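Local structure of uncharacterized HTH-type transcriptional regulator ygaV (Escherichia coli K12, 3CUO) at residues A[32-37]-A[79-84]. The protein regulates the expression of many genes in response to sulfide, binding DNA and acting as both a repressor and an activator. Numbering follows the deposited sequence.
Sequences MLSGSP and YSIKNE
Two hydrogen bonds meet at the carbonyl oxygen of Leu33: it accepts one from the backbone N of Ser36 at 2.9 Å, closing a type II beta turn from Leu33 to Ser36, and one from a water 2.7 Å from this same Leu33 O. That water in turn accepts one from the backbone N of Ile81, so it links the helix end to the strand where no direct hydrogen bond joins them. Gly35, with a positive phi of 78°, fits the third position of the turn, and Ser36 OG reaches back to Ser34 O from above the carbonyl plane. Beside the water bridge the segments meet mainly through apolar side chains. Ile81 CD1 lies 3.7 Å from Leu33 CB and at a similar distance from the backbone N of Ser34; chi1 of -76° sets CG1 beside the backbone N of Ile81, and CD1 extends from it to the helix end. In this winged helix-turn-helix domain of the ArsR family, the contact joins the end of helix 24-33 to wing strand 77-81. Leu33 CD2 packs 3.6 Å from Tyr79 O, while its CD1 approaches Tyr79 CB; Leu44 and Ile68 also touch this leucine. At the more open margin, Pro37 CB meets Ser80 CB at 3.6 Å, and Ser80 OG is bonded to Asp69 on the adjoining strand. Ser34 OG, 3.9 Å from Ile81 CD1, is hydrogen-bonded to Leu30 O one helical turn back.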
loop_
_atom_site.group_PDB
_atom_site.type_symbol
_atom_site.label_atom_id
_atom_site.label_comp_id
_atom_site.label_asym_id
_atom_site.label_seq_id
_atom_site.Cartn_x
_atom_site.Cartn_y
_atom_site.Cartn_z
ATOM N N MET A 32 7.875 -5.432 -13.061
ATOM C CA MET A 32 8.927 -5.638 -14.056
ATOM C C MET A 32 10.302 -5.660 -13.433
ATOM O O MET A 32 11.210 -6.395 -13.875
ATOM C CB MET A 32 8.883 -4.540 -15.143
ATOM C CG MET A 32 9.697 -4.872 -16.440
ATOM S SD MET A 32 8.971 -6.259 -17.435
ATOM C CE MET A 32 7.272 -5.922 -17.525
ATOM N N LEU A 33 10.531 -4.807 -12.447
ATOM C CA LEU A 33 11.854 -4.789 -11.851
ATOM C C LEU A 33 12.122 -5.996 -10.971
ATOM O O LEU A 33 13.270 -6.305 -10.739
ATOM C CB LEU A 33 12.085 -3.497 -11.072
ATOM C CG LEU A 33 12.117 -2.155 -11.818
ATOM C CD1 LEU A 33 12.413 -1.065 -10.744
ATOM C CD2 LEU A 33 13.125 -2.200 -12.944
ATOM N N SER A 34 11.092 -6.658 -10.432
ATOM C CA SER A 34 11.336 -7.822 -9.559
ATOM C C SER A 34 12.181 -8.863 -10.267
ATOM O O SER A 34 11.863 -9.317 -11.383
ATOM C CB SER A 34 10.033 -8.490 -9.106
ATOM O OG SER A 34 9.161 -7.584 -8.442
ATOM N N GLY A 35 13.272 -9.238 -9.628
ATOM C CA GLY A 35 14.172 -10.237 -10.172
ATOM C C GLY A 35 15.091 -9.730 -11.253
ATOM O O GLY A 35 16.057 -10.433 -11.643
ATOM N N SER A 36 14.848 -8.509 -11.732
ATOM C CA SER A 36 15.416 -8.081 -13.015
ATOM C C SER A 36 16.079 -6.763 -12.868
ATOM O O SER A 36 15.673 -5.779 -13.483
ATOM C CB SER A 36 14.331 -7.997 -14.065
ATOM O OG SER A 36 13.506 -9.142 -13.970
ATOM N N PRO A 37 17.163 -6.751 -12.099
ATOM C CA PRO A 37 17.800 -5.529 -11.738
ATOM C C PRO A 37 18.517 -5.012 -12.966
ATOM O O PRO A 37 18.801 -5.777 -13.880
ATOM C CB PRO A 37 18.811 -5.979 -10.689
ATOM C CG PRO A 37 19.180 -7.359 -11.152
ATOM C CD PRO A 37 17.935 -7.926 -11.645
ATOM N N TYR A 79 17.721 0.702 -13.362
ATOM C CA TYR A 79 17.028 0.721 -12.153
ATOM C C TYR A 79 16.819 -0.708 -11.626
ATOM O O TYR A 79 16.667 -1.662 -12.410
ATOM C CB TYR A 79 15.652 1.421 -12.348
ATOM C CG TYR A 79 15.762 2.844 -12.875
ATOM C CD1 TYR A 79 15.772 3.912 -12.007
ATOM C CD2 TYR A 79 15.865 3.100 -14.222
ATOM C CE1 TYR A 79 15.890 5.198 -12.476
ATOM C CE2 TYR A 79 15.997 4.405 -14.694
ATOM C CZ TYR A 79 15.990 5.442 -13.785
ATOM O OH TYR A 79 16.064 6.774 -14.187
ATOM N N SER A 80 16.800 -0.815 -10.305
ATOM C CA SER A 80 16.585 -2.068 -9.589
ATOM C C SER A 80 15.794 -1.811 -8.279
ATOM O O SER A 80 15.800 -0.701 -7.706
ATOM C CB SER A 80 17.965 -2.765 -9.388
ATOM O OG SER A 80 18.449 -2.482 -8.093
ATOM N N ILE A 81 15.115 -2.845 -7.779
ATOM C CA ILE A 81 14.457 -2.736 -6.482
ATOM C C ILE A 81 15.500 -2.677 -5.422
ATOM O O ILE A 81 16.396 -3.457 -5.458
ATOM C CB ILE A 81 13.367 -3.804 -6.226
ATOM C CG1 ILE A 81 12.124 -3.385 -7.034
ATOM C CG2 ILE A 81 12.995 -3.839 -4.664
ATOM C CD1 ILE A 81 11.304 -4.415 -7.525
ATOM N N LYS A 82 15.370 -1.691 -4.527
ATOM C CA LYS A 82 16.213 -1.478 -3.374
ATOM C C LYS A 82 15.558 -1.995 -2.088
ATOM O O LYS A 82 16.155 -2.740 -1.368
ATOM C CB LYS A 82 16.501 0.032 -3.159
ATOM C CG LYS A 82 17.696 0.306 -2.132
ATOM C CD LYS A 82 17.667 1.682 -1.537
ATOM C CE LYS A 82 18.427 1.749 -0.188
ATOM N NZ LYS A 82 19.926 1.471 -0.381
ATOM N N ASN A 83 14.322 -1.570 -1.819
ATOM C CA ASN A 83 13.626 -1.893 -0.560
ATOM C C ASN A 83 12.969 -3.263 -0.686
ATOM O O ASN A 83 12.034 -3.453 -1.477
ATOM C CB ASN A 83 12.568 -0.818 -0.289
ATOM C CG ASN A 83 12.011 -0.917 1.047
ATOM O OD1 ASN A 83 12.052 -2.002 1.621
ATOM N ND2 ASN A 83 11.518 0.206 1.613
ATOM N N GLU A 84 13.388 -4.225 0.111
ATOM C CA GLU A 84 12.815 -5.539 -0.014
ATOM C C GLU A 84 11.357 -5.596 0.435
ATOM O O GLU A 84 10.681 -6.472 -0.002
ATOM C CB GLU A 84 13.683 -6.618 0.629
ATOM C CG GLU A 84 14.695 -7.224 -0.396
ATOM C CD GLU A 84 15.809 -8.059 0.285
ATOM O OE1 GLU A 84 15.724 -8.300 1.525
ATOM O OE2 GLU A 84 16.799 -8.464 -0.396
HETATM O O HOH W 1 15.184 -5.230 -9.146
#